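PDB 2CC0: acetyl-xylan esterase from Streptomyces lividans, which removes acetyl groups from acetylated xylan by ester hydrolysis, as a metal-dependent family 4 carbohydrate esterase involved in plant cell wall degradation. Local coordinates for residues 20-23 against 24-28; 65-69 against 70-74; 132-135 against 136-140; 141-144 against 145-148; 162-165 against 166-170. One frame throughout, in Å; residues are numbered along the deposited sequence. Where two conformers were deposited one is given.

Contact 1 of 5, residues 20-23 against 24-28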
loop_
_atom_site.group_PDB
_atom_site.type_symbol
_atom_site.label_atom_id
_atom_site.label_comp_id
_atom_site.label_asym_id
_atom_site.label_seq_id
_atom_site.Cartn_x
_atom_site.Cartn_y
_atom_site.Cartn_z
ATOM N N GLN A 20 7.677 -21.908 -16.914
ATOM C CA GLN A 20 6.557 -22.742 -17.380
ATOM C C GLN A 20 6.069 -23.735 -16.309
ATOM O O GLN A 20 4.855 -23.912 -16.136
ATOM C CB GLN A 20 6.871 -23.473 -18.689
ATOM C CG GLN A 20 5.616 -24.092 -19.327
ATOM C CD GLN A 20 4.580 -23.044 -19.798
ATOM O OE1 GLN A 20 4.812 -22.334 -20.774
ATOM N NE2 GLN A 20 3.435 -22.956 -19.103
ATOM N N SER A 21 6.998 -24.378 -15.589
ATOM C CA SER A 21 6.629 -25.306 -14.512
ATOM C C SER A 21 5.813 -24.608 -13.422
ATOM O O SER A 21 4.811 -25.140 -12.962
ATOM C CB SER A 21 7.874 -25.944 -13.896
ATOM O OG SER A 21 8.490 -26.816 -14.841
ATOM N N LEU A 22 6.240 -23.396 -13.053
ATOM C CA LEU A 22 5.512 -22.600 -12.078
ATOM C C LEU A 22 4.110 -22.250 -12.579
ATOM O O LEU A 22 3.132 -22.384 -11.845
ATOM C CB LEU A 22 6.298 -21.315 -11.764
ATOM C CG LEU A 22 5.723 -20.343 -10.711
ATOM C CD1 LEU A 22 5.510 -21.034 -9.357
ATOM C CD2 LEU A 22 6.650 -19.125 -10.566
ATOM N N LEU A 23 4.019 -21.807 -13.833
ATOM C CA LEU A 23 2.716 -21.432 -14.382
ATOM C C LEU A 23 1.773 -22.633 -14.401
ATOM O O LEU A 23 0.592 -22.510 -14.058
ATOM C CB LEU A 23 2.872 -20.871 -15.802
ATOM C CG LEU A 23 3.630 -19.559 -15.952
ATOM C CD1 LEU A 23 3.732 -19.219 -17.459
ATOM C CD2 LEU A 23 2.940 -18.417 -15.194
ATOM N N ASN A 24 2.307 -23.787 -14.801
ATOM C CA ASN A 24 1.503 -25.018 -14.837
ATOM C C ASN A 24 0.982 -25.381 -13.445
ATOM O O ASN A 24 -0.180 -25.716 -13.289
ATOM C CB ASN A 24 2.310 -26.166 -15.433
ATOM C CG ASN A 24 2.530 -26.016 -16.930
ATOM O OD1 ASN A 24 1.897 -25.178 -17.600
ATOM N ND2 ASN A 24 3.443 -26.819 -17.463
ATOM N N ALA A 25 1.845 -25.283 -12.436
ATOM C CA ALA A 25 1.438 -25.527 -11.054
ATOM C C ALA A 25 0.360 -24.553 -10.590
ATOM O O ALA A 25 -0.642 -24.956 -10.001
ATOM C CB ALA A 25 2.628 -25.512 -10.116
ATOM N N LEU A 26 0.572 -23.263 -10.844
ATOM C CA LEU A 26 -0.434 -22.265 -10.466
ATOM C C LEU A 26 -1.790 -22.565 -11.111
ATOM O O LEU A 26 -2.793 -22.655 -10.408
ATOM C CB LEU A 26 0.032 -20.843 -10.817
ATOM C CG LEU A 26 1.229 -20.321 -9.996
ATOM C CD1 LEU A 26 1.875 -19.156 -10.762
ATOM C CD2 LEU A 26 0.781 -19.887 -8.567
ATOM N N ARG A 27 -1.822 -22.720 -12.441
ATOM C CA ARG A 27 -3.105 -22.976 -13.112
ATOM C C ARG A 27 -3.752 -24.280 -12.626
ATOM O O ARG A 27 -4.965 -24.327 -12.418
ATOM C CB ARG A 27 -2.968 -22.977 -14.633
ATOM C CG ARG A 27 -4.362 -23.101 -15.315
ATOM C CD ARG A 27 -4.428 -22.446 -16.660
ATOM N NE ARG A 27 -5.807 -22.053 -17.007
ATOM C CZ ARG A 27 -6.095 -21.131 -17.921
ATOM N NH1 ARG A 27 -5.114 -20.526 -18.564
ATOM N NH2 ARG A 27 -7.361 -20.827 -18.210
ATOM N N GLN A 28 -2.956 -25.327 -12.432
ATOM C CA GLN A 28 -3.521 -26.618 -11.991
ATOM C C GLN A 28 -4.145 -26.515 -10.601
ATOM O O GLN A 28 -5.064 -27.273 -10.258
ATOM C CB GLN A 28 -2.477 -27.718 -12.036
ATOM C CG GLN A 28 -2.063 -28.082 -13.449
ATOM C CD GLN A 28 -0.732 -28.816 -13.482
ATOM O OE1 GLN A 28 -0.272 -29.324 -12.457
ATOM N NE2 GLN A 28 -0.089 -28.846 -14.651
#
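Gln20 swings CG to the far side of CB from its own backbone N (chi1 -168°) and then bends at chi2. Asn24 does the reverse and tucks CG beside its backbone N. These two choices bring the amides together on the outer side of helix 19-28, one turn apart. NE2 of Gln20 donates to OD1 of Asn24 at 3.1 Å, and the bond is bent. NE2 comes in from well out of the plane of the Asn24 amide (49°) and misses the lone-pair directions. The two amide planes are 30° apart. Beneath this bond runs the backbone one between the same residues, Asn24 N to Gln20 O at 2.9 Å. It is one of a run of i to i+4 bonds that includes Arg27 N on Leu23 O. On the buried side, CD1 of Leu26 leans on CG of Leu22 at 4.0 Å. CG of Leu26 also lies 3.4 Å from Leu22 O. The helix is thus amphipathic. It forms the crossover of a beta-alpha-beta unit between strands 5-12 and 34-37. Leu22 and Leu26 rest on Phe11 of strand 5-12 and on Ile165 of helix 159-174, while Leu23 packs on Ala51 and Gln52 of helix 46-54.

Contact 2 of 5, residues 65-69 against 70-74. With ZN (zinc ion), chain C.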
loop_
_atom_site.group_PDB
_atom_site.type_symbol
_atom_site.label_atom_id
_atom_site.label_comp_id
_atom_site.label_asym_id
_atom_site.label_seq_id
_atom_site.Cartn_x
_atom_site.Cartn_y
_atom_site.Cartn_z
ATOM N N THR A 65 17.470 -4.493 -15.434
ATOM C CA THR A 65 18.629 -5.306 -15.041
ATOM C C THR A 65 18.721 -5.524 -13.505
ATOM O O THR A 65 19.728 -6.040 -13.014
ATOM C CB THR A 65 19.967 -4.633 -15.500
ATOM O OG1 THR A 65 20.188 -3.423 -14.751
ATOM C CG2 THR A 65 19.984 -4.326 -17.007
ATOM N N HIS A 66 17.692 -5.110 -12.761
ATOM C CA HIS A 66 17.637 -5.290 -11.310
ATOM C C HIS A 66 18.756 -4.526 -10.540
ATOM O O HIS A 66 19.382 -5.098 -9.648
ATOM C CB HIS A 66 17.649 -6.804 -10.968
ATOM C CG HIS A 66 17.054 -7.141 -9.635
ATOM N ND1 HIS A 66 17.749 -7.026 -8.451
ATOM C CD2 HIS A 66 15.827 -7.616 -9.301
ATOM C CE1 HIS A 66 16.983 -7.416 -7.448
ATOM N NE2 HIS A 66 15.813 -7.778 -7.934
ATOM N N PRO A 67 18.991 -3.245 -10.879
ATOM C CA PRO A 67 19.998 -2.481 -10.126
ATOM C C PRO A 67 19.421 -2.026 -8.796
ATOM O O PRO A 67 18.197 -2.078 -8.615
ATOM C CB PRO A 67 20.224 -1.242 -11.008
ATOM C CG PRO A 67 18.914 -1.029 -11.669
ATOM C CD PRO A 67 18.351 -2.417 -11.933
ATOM N N HIS A 68 20.281 -1.549 -7.900
ATOM C CA HIS A 68 19.808 -0.795 -6.746
ATOM C C HIS A 68 19.419 0.577 -7.293
ATOM O O HIS A 68 20.263 1.430 -7.509
ATOM C CB HIS A 68 20.939 -0.686 -5.721
ATOM C CG HIS A 68 21.214 -1.962 -4.995
ATOM N ND1 HIS A 68 20.546 -2.323 -3.844
ATOM C CD2 HIS A 68 22.083 -2.967 -5.260
ATOM C CE1 HIS A 68 20.984 -3.503 -3.436
ATOM N NE2 HIS A 68 21.919 -3.910 -4.275
ATOM N N MET A 69 18.130 0.798 -7.535
ATOM C CA MET A 69 17.647 1.976 -8.303
ATOM C C MET A 69 17.967 3.315 -7.637
ATOM O O MET A 69 18.172 4.313 -8.317
ATOM C CB MET A 69 16.128 1.889 -8.579
ATOM C CG MET A 69 15.673 0.761 -9.552
ATOM S SD MET A 69 15.936 1.040 -11.335
ATOM C CE MET A 69 14.616 2.188 -11.775
ATOM N N THR A 70 17.982 3.331 -6.313
ATOM C CA THR A 70 18.213 4.583 -5.598
ATOM C C THR A 70 19.682 5.003 -5.698
ATOM O O THR A 70 20.017 6.129 -5.335
ATOM C CB THR A 70 17.738 4.522 -4.126
ATOM O OG1 THR A 70 18.594 3.653 -3.377
ATOM C CG2 THR A 70 16.276 4.039 -4.034
ATOM N N GLN A 71 20.536 4.108 -6.202
ATOM C CA GLN A 71 21.939 4.470 -6.481
ATOM C C GLN A 71 22.141 5.084 -7.880
ATOM O O GLN A 71 23.267 5.520 -8.223
ATOM C CB GLN A 71 22.831 3.247 -6.281
ATOM C CG GLN A 71 22.852 2.764 -4.839
ATOM C CD GLN A 71 23.642 1.483 -4.649
ATOM O OE1 GLN A 71 24.469 1.113 -5.487
ATOM N NE2 GLN A 71 23.379 0.786 -3.548
ATOM N N LEU A 72 21.068 5.120 -8.678
ATOM C CA LEU A 72 21.105 5.659 -10.032
ATOM C C LEU A 72 20.641 7.099 -10.100
ATOM O O LEU A 72 19.870 7.567 -9.243
ATOM C CB LEU A 72 20.232 4.825 -11.000
ATOM C CG LEU A 72 20.505 3.317 -11.072
ATOM C CD1 LEU A 72 19.517 2.633 -11.994
ATOM C CD2 LEU A 72 21.927 3.009 -11.485
ATOM N N GLY A 73 21.094 7.803 -11.134
ATOM C CA GLY A 73 20.508 9.098 -11.456
ATOM C C GLY A 73 19.140 8.921 -12.085
ATOM O O GLY A 73 18.801 7.827 -12.554
ATOM N N GLN A 74 18.356 9.994 -12.133
ATOM C CA GLN A 74 16.997 9.926 -12.681
ATOM C C GLN A 74 16.945 9.396 -14.112
ATOM O O GLN A 74 16.091 8.573 -14.428
ATOM C CB GLN A 74 16.307 11.287 -12.597
ATOM C CG GLN A 74 14.867 11.262 -13.080
ATOM C CD GLN A 74 14.063 12.478 -12.663
ATOM O OE1 GLN A 74 14.512 13.303 -11.862
ATOM N NE2 GLN A 74 12.853 12.589 -13.198
HETATM ZN ZN ZN C . 13.879 -8.834 -7.646
HETATM O O HOH W 1 14.705 -10.302 -6.429
#
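Gln71 runs back alongside His68, three residues earlier, in a 3-10 turn between strand 58-61 and helix 74-90. Its CB lies 3.4 Å from the backbone O of His68. CG comes next, close to CB of His68, and from there the chain is extended (chi2 175°). CD meets CB of His68, and NE2 at the tip reaches CB at 3.6 Å and the ring carbon CG at 3.8 Å. The two side chains point the same way, and the amide and imidazole planes are only 5° apart. The contact between them is van der Waals. The polar end of His68 is used on another partner, since ND1 is hydrogen-bonded to Glu105. The turn itself is closed by two i to i+3 bonds, Gln71 N to His68 O at 3.0 Å and Leu72 N to Met69 O at 3.0 Å. In both, the donor stands above the carbonyl plane. Leu72 then folds over the start of the turn, and its CD1 touches CG of Pro67 at 3.7 Å, the side chains crossing at about a right angle. Just before the turn, His66 binds the zinc ion through NE2 at 2.2 Å. Asp13 and His62 also bind the metal, and the oxygen of a water lies 2.1 Å from the zinc. Tyr103 stacks on His68 and meets His66 edge-to-face, so it joins the turn to the metal ligand. The zinc would be expected to polarise its bound water, consistent with the metal-dependent hydrolysis of this family.

Contact 3 of 5, residues 132-135 against 136-140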
loop_
_atom_site.group_PDB
_atom_site.type_symbol
_atom_site.label_atom_id
_atom_site.label_comp_id
_atom_site.label_asym_id
_atom_site.label_seq_id
_atom_site.Cartn_x
_atom_site.Cartn_y
_atom_site.Cartn_z
ATOM N N ASN A 132 15.924 -16.600 0.048
ATOM C CA ASN A 132 16.895 -16.698 1.148
ATOM C C ASN A 132 16.828 -18.070 1.810
ATOM O O ASN A 132 16.974 -18.187 3.041
ATOM C CB ASN A 132 16.646 -15.569 2.177
ATOM C CG ASN A 132 17.825 -15.356 3.153
ATOM O OD1 ASN A 132 18.969 -15.660 2.837
ATOM N ND2 ASN A 132 17.530 -14.801 4.336
ATOM N N ASN A 133 16.617 -19.098 0.984
ATOM C CA ASN A 133 16.611 -20.510 1.397
ATOM C C ASN A 133 15.466 -20.971 2.305
ATOM O O ASN A 133 15.570 -22.001 2.970
ATOM C CB ASN A 133 17.976 -20.927 1.979
ATOM C CG ASN A 133 19.051 -21.056 0.899
ATOM O OD1 ASN A 133 19.976 -20.239 0.817
ATOM N ND2 ASN A 133 18.923 -22.071 0.059
ATOM N N ALA A 134 14.358 -20.239 2.330
ATOM C CA ALA A 134 13.217 -20.699 3.110
ATOM C C ALA A 134 12.765 -22.075 2.644
ATOM O O ALA A 134 12.767 -22.379 1.450
ATOM C CB ALA A 134 12.070 -19.713 3.026
ATOM N N SER A 135 12.396 -22.911 3.600
ATOM C CA SER A 135 11.837 -24.223 3.307
ATOM C C SER A 135 10.460 -24.065 2.691
ATOM O O SER A 135 9.834 -22.995 2.799
ATOM C CB SER A 135 11.726 -25.028 4.598
ATOM O OG SER A 135 10.798 -24.412 5.470
ATOM N N THR A 136 9.996 -25.119 2.030
ATOM C CA THR A 136 8.612 -25.193 1.568
ATOM C C THR A 136 7.647 -24.899 2.722
ATOM O O THR A 136 6.698 -24.106 2.568
ATOM C CB THR A 136 8.330 -26.555 0.909
ATOM O OG1 THR A 136 9.242 -26.720 -0.189
ATOM C CG2 THR A 136 6.910 -26.611 0.395
ATOM N N ASP A 137 7.903 -25.499 3.892
ATOM C CA ASP A 137 7.076 -25.217 5.063
ATOM C C ASP A 137 7.027 -23.744 5.411
ATOM O O ASP A 137 5.959 -23.230 5.729
ATOM C CB ASP A 137 7.606 -25.958 6.287
ATOM C CG ASP A 137 7.239 -27.425 6.304
ATOM O OD1 ASP A 137 6.372 -27.879 5.527
ATOM O OD2 ASP A 137 7.819 -28.138 7.153
ATOM N N ALA A 138 8.190 -23.089 5.397
ATOM C CA ALA A 138 8.294 -21.691 5.789
ATOM C C ALA A 138 7.537 -20.795 4.789
ATOM O O ALA A 138 6.907 -19.808 5.177
ATOM C CB ALA A 138 9.757 -21.271 5.927
ATOM N N ILE A 139 7.594 -21.163 3.510
ATOM C CA ILE A 139 6.908 -20.385 2.450
ATOM C C ILE A 139 5.393 -20.488 2.644
ATOM O O ILE A 139 4.675 -19.477 2.560
ATOM C CB ILE A 139 7.350 -20.879 1.032
ATOM C CG1 ILE A 139 8.847 -20.608 0.812
ATOM C CG2 ILE A 139 6.486 -20.262 -0.105
ATOM C CD1 ILE A 139 9.462 -21.409 -0.364
ATOM N N VAL A 140 4.895 -21.709 2.869
ATOM C CA VAL A 140 3.474 -21.923 3.119
ATOM C C VAL A 140 3.021 -21.150 4.363
ATOM O O VAL A 140 1.947 -20.533 4.353
ATOM C CB VAL A 140 3.126 -23.435 3.251
ATOM C CG1 VAL A 140 1.639 -23.621 3.589
ATOM C CG2 VAL A 140 3.477 -24.172 1.919
#
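Ser135 OG accepts from the backbone N of Ala138 at 2.9 Å, with an angle of 152° at the hydrogen. This is a classical N-cap: Ser135 stands just before helix 136-144, and its hydroxyl satisfies an N-H of the first turn that has no helical carbonyl before it. The torsion explains the reach. OG sits between the backbone N and the carbonyl carbon (chi1 65°), which turns it over the open end of the helix. The same residue gives its carbonyl to the next donor, Ile139 N on Ser135 O at 3.0 Å. The OG is also packed on its flank, 3.3 Å from CB of Ala138. Asp137, in the first turn, carries a negative charge where the helix dipole would probably welcome it. Its strongest partner is Arg167 of helix 159-174, through a salt bridge at OD1. Asn160, near the start of that helix, donates from ND2 to Ala134 O and so ties the loop before the cap to the same neighbour. The apolar side of the cap is a small version of a hydrophobic staple, with Ala134 before the cap and Ile139 in the first turn. CG1 of Ile139 lies 3.3 Å from Ser135 O and points back along the chain. The methyl CB of Ala134 settles at 4.0 Å from that CG1 and at 4.0 Å from CB of Ala138.

Contact 4 of 5, residues 141-144 against 145-148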
loop_
_atom_site.group_PDB
_atom_site.type_symbol
_atom_site.label_atom_id
_atom_site.label_comp_id
_atom_site.label_asym_id
_atom_site.label_seq_id
_atom_site.Cartn_x
_atom_site.Cartn_y
_atom_site.Cartn_z
ATOM N N GLN A 141 3.842 -21.185 5.420
ATOM C CA GLN A 141 3.593 -20.438 6.653
ATOM C C GLN A 141 3.483 -18.929 6.388
ATOM O O GLN A 141 2.622 -18.241 6.943
ATOM C CB GLN A 141 4.709 -20.720 7.661
ATOM C CG GLN A 141 4.557 -19.990 9.000
ATOM C CD GLN A 141 3.226 -20.279 9.717
ATOM O OE1 GLN A 141 2.732 -19.448 10.482
ATOM N NE2 GLN A 141 2.654 -21.451 9.474
ATOM N N ALA A 142 4.372 -18.413 5.534
ATOM C CA ALA A 142 4.332 -16.977 5.170
ATOM C C ALA A 142 2.990 -16.650 4.494
ATOM O O ALA A 142 2.356 -15.649 4.805
ATOM C CB ALA A 142 5.506 -16.623 4.253
ATOM N N VAL A 143 2.544 -17.496 3.562
ATOM C CA VAL A 143 1.245 -17.323 2.921
ATOM C C VAL A 143 0.103 -17.324 3.945
ATOM O O VAL A 143 -0.837 -16.534 3.821
ATOM C CB VAL A 143 1.010 -18.379 1.789
ATOM C CG1 VAL A 143 -0.447 -18.393 1.355
ATOM C CG2 VAL A 143 1.921 -18.095 0.610
ATOM N N SER A 144 0.222 -18.179 4.965
ATOM C CA SER A 144 -0.799 -18.272 6.026
ATOM C C SER A 144 -0.981 -16.972 6.839
ATOM O O SER A 144 -1.990 -16.795 7.517
ATOM C CB SER A 144 -0.534 -19.468 6.955
ATOM O OG SER A 144 0.369 -19.152 8.004
ATOM N N ARG A 145 -0.010 -16.065 6.763
ATOM C CA ARG A 145 -0.093 -14.797 7.485
ATOM C C ARG A 145 -0.887 -13.726 6.754
ATOM O O ARG A 145 -1.205 -12.675 7.334
ATOM C CB ARG A 145 1.306 -14.288 7.776
ATOM C CG ARG A 145 2.073 -15.240 8.652
ATOM C CD ARG A 145 3.092 -14.495 9.418
ATOM N NE ARG A 145 4.198 -14.066 8.574
ATOM C CZ ARG A 145 5.222 -14.841 8.213
ATOM N NH1 ARG A 145 5.285 -16.115 8.599
ATOM N NH2 ARG A 145 6.191 -14.344 7.456
ATOM N N LEU A 146 -1.182 -13.973 5.478
ATOM C CA LEU A 146 -1.839 -12.959 4.664
ATOM C C LEU A 146 -3.308 -12.831 5.004
ATOM O O LEU A 146 -4.010 -13.837 5.104
ATOM C CB LEU A 146 -1.730 -13.305 3.181
ATOM C CG LEU A 146 -0.339 -13.349 2.554
ATOM C CD1 LEU A 146 -0.413 -14.070 1.202
ATOM C CD2 LEU A 146 0.204 -11.928 2.422
ATOM N N GLY A 147 -3.764 -11.583 5.121
ATOM C CA GLY A 147 -5.188 -11.288 5.207
ATOM C C GLY A 147 -5.710 -10.643 3.931
ATOM O O GLY A 147 -4.946 -10.380 2.992
ATOM N N ASN A 148 -7.010 -10.378 3.893
ATOM C CA ASN A 148 -7.605 -9.753 2.730
ATOM C C ASN A 148 -6.846 -8.474 2.359
ATOM O O ASN A 148 -6.592 -7.611 3.216
ATOM C CB ASN A 148 -9.080 -9.412 2.993
ATOM C CG ASN A 148 -9.711 -8.680 1.833
ATOM O OD1 ASN A 148 -9.724 -9.167 0.711
ATOM N ND2 ASN A 148 -10.219 -7.484 2.093
HETATM O O HOH W 2 -3.521 -16.587 4.461
#
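Arg145 folds its guanidinium back over the last turn of helix 136-144, flat against Ala142. One face of the group covers CA of Ala142, which lies 3.5 Å from the plane and toward its rim. A bend at chi3 (-73°) turns the chain back to this place. CB of Ala142 is 4.0 Å from NH2 of Arg145. Nearer its root the arginine passes the backbone of Gln141, with CG of Arg145 3.5 Å from Gln141 O. Backbone bonds change as the helix runs out. Arg145 N donates to Ala142 O at 3.1 Å, and only weakly to Gln141 O one turn back. Gln141 O has a stronger donor in the hydroxyl of Ser144, with OG at 2.7 Å. Leu146 N follows the same i to i+3 pattern onto Val143 O at 3.1 Å. This shift from i+4 to i+3 bonds is the 3-10-like tightening often found at the C-terminal end of an alpha-helix. Val143 O takes a second donor, a water that also donates to Leu146 O and so bridges the two carbonyls. Leu146 drops to the inner side, its CB 3.4 Å from Val143 O. There Leu146, Val143 and Ala142 rest on Ile152 of strand 151-155, and Val126 of strand 126-127 lies against Ala142, Arg145 and Leu146. Val143 also meets Ile168 and Leu172 of helix 159-174.

Contact 5 of 5, residues 162-165 against 166-170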
loop_
_atom_site.group_PDB
_atom_site.type_symbol
_atom_site.label_atom_id
_atom_site.label_comp_id
_atom_site.label_asym_id
_atom_site.label_seq_id
_atom_site.Cartn_x
_atom_site.Cartn_y
_atom_site.Cartn_z
ATOM N N LEU A 162 8.052 -23.635 -6.134
ATOM C CA LEU A 162 7.277 -24.539 -6.994
ATOM C C LEU A 162 6.625 -25.655 -6.160
ATOM O O LEU A 162 5.454 -25.969 -6.346
ATOM C CB LEU A 162 8.179 -25.137 -8.070
ATOM C CG LEU A 162 7.495 -26.162 -8.981
ATOM C CD1 LEU A 162 6.386 -25.507 -9.839
ATOM C CD2 LEU A 162 8.539 -26.805 -9.873
ATOM N N ALA A 163 7.384 -26.229 -5.215
ATOM C CA ALA A 163 6.870 -27.337 -4.395
ATOM C C ALA A 163 5.717 -26.903 -3.485
ATOM O O ALA A 163 4.853 -27.710 -3.117
ATOM C CB ALA A 163 7.978 -27.911 -3.564
ATOM N N ALA A 164 5.732 -25.621 -3.117
ATOM C CA ALA A 164 4.742 -25.040 -2.208
ATOM C C ALA A 164 3.372 -24.794 -2.822
ATOM O O ALA A 164 2.390 -24.632 -2.096
ATOM C CB ALA A 164 5.298 -23.707 -1.628
ATOM N N ILE A 165 3.291 -24.745 -4.153
ATOM C CA ILE A 165 2.058 -24.260 -4.793
ATOM C C ILE A 165 0.766 -24.992 -4.334
ATOM O O ILE A 165 -0.194 -24.335 -3.951
ATOM C CB ILE A 165 2.177 -24.186 -6.338
ATOM C CG1 ILE A 165 3.320 -23.254 -6.758
ATOM C CG2 ILE A 165 0.846 -23.805 -6.975
ATOM C CD1 ILE A 165 3.267 -21.820 -6.179
ATOM N N PRO A 166 0.735 -26.348 -4.367
ATOM C CA PRO A 166 -0.514 -26.968 -3.885
ATOM C C PRO A 166 -0.901 -26.595 -2.441
ATOM O O PRO A 166 -2.067 -26.286 -2.187
ATOM C CB PRO A 166 -0.256 -28.486 -4.025
ATOM C CG PRO A 166 0.874 -28.590 -4.990
ATOM C CD PRO A 166 1.728 -27.347 -4.795
ATOM N N ARG A 167 0.059 -26.592 -1.518
ATOM C CA ARG A 167 -0.215 -26.194 -0.134
ATOM C C ARG A 167 -0.569 -24.719 0.022
ATOM O O ARG A 167 -1.326 -24.350 0.930
ATOM C CB ARG A 167 0.943 -26.565 0.777
ATOM C CG ARG A 167 0.962 -28.064 1.095
ATOM C CD ARG A 167 2.273 -28.445 1.754
ATOM N NE ARG A 167 2.422 -27.872 3.092
ATOM C CZ ARG A 167 3.592 -27.735 3.719
ATOM N NH1 ARG A 167 4.723 -28.137 3.137
ATOM N NH2 ARG A 167 3.636 -27.194 4.932
ATOM N N ILE A 168 -0.051 -23.876 -0.855
ATOM C CA ILE A 168 -0.510 -22.469 -0.892
ATOM C C ILE A 168 -2.008 -22.392 -1.241
ATOM O O ILE A 168 -2.800 -21.711 -0.562
ATOM C CB ILE A 168 0.354 -21.642 -1.857
ATOM C CG1 ILE A 168 1.762 -21.451 -1.233
ATOM C CG2 ILE A 168 -0.332 -20.304 -2.193
ATOM C CD1 ILE A 168 2.806 -20.791 -2.145
ATOM N N ALA A 169 -2.414 -23.107 -2.289
ATOM C CA ALA A 169 -3.819 -23.146 -2.699
ATOM C C ALA A 169 -4.671 -23.671 -1.533
ATOM O O ALA A 169 -5.726 -23.113 -1.236
ATOM C CB ALA A 169 -3.987 -24.020 -3.935
ATOM N N GLN A 170 -4.188 -24.725 -0.864
ATOM C CA GLN A 170 -4.896 -25.305 0.291
ATOM C C GLN A 170 -5.049 -24.347 1.448
ATOM O O GLN A 170 -6.132 -24.236 2.048
ATOM C CB GLN A 170 -4.157 -26.561 0.767
ATOM C CG GLN A 170 -4.288 -27.700 -0.220
ATOM C CD GLN A 170 -3.278 -28.794 0.032
ATOM O OE1 GLN A 170 -2.772 -28.946 1.150
ATOM N NE2 GLN A 170 -2.969 -29.558 -1.013
HETATM O O HOH W 3 2.590 -28.018 -1.607
#
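Pro166 interrupts the hydrogen bonding of helix 159-174 to the carbonyls of Leu162 and Ala163. Its N carries no hydrogen, so it cannot donate to Leu162 O. That carbonyl takes a weak bond from Ile165 N instead. The ring also fills space beside the next carbonyl, with CD 3.6 Å from Ala163 O. Arg167 N therefore does not bond directly to Ala163 O. A water fills the break: it donates to Ala163 O at 2.7 Å and accepts from Arg167 N at 2.9 Å. Normal i to i+4 bonding returns at once. Ile168 N donates to Ala164 O at 2.8 Å, and Ala169 N to Ile165 O at 3.0 Å. Both donors lie nearly along the C=O axis. The inner side is apolar. The first torsion of Ile168 (chi1 -71°) puts CG1 beside the backbone N and so turns the chain back. Chi2 (173°) extends it, and CD1 meets CB of Ala164 at 3.9 Å. CD1 of Ile165 approaches the same methyl at 4.2 Å, the two side chains crossing at a slant. Arg167 leads its polar end away from the preceding turn to Asp137, and its own carbonyl O accepts from Thr171 OG1. Ile165 also packs on Leu22, Ala25 and Leu26 of helix 19-28. The proline thus costs the helix two direct backbone bonds and gives it a kink. The inserted water satisfies one carbonyl and one N-H at the break, and the helix can run on through it.

How the contacts relate
Contacts 1, 3, 4 and 5 belong to three helices that pack together, with helix 159-174 in the middle. Contact 5 meets contact 1 on one helix, where Leu162 CD1 lies 3.8 Å from Ala25 CB. It meets contact 3 on another, where Arg167 NH2 lies 2.9 Å from Asp137 OD1. Contacts 3 and 4 are the two ends of helix 136-144, about 13 Å apart between centres. Contact 2 stands apart and carries a zinc ligand. Its centre is about 31 Å from that of contact 1 and 33 Å from that of contact 5, across the chain's centre from both. The Leu22 side chain of contact 1 is about 13 Å from a zinc ion.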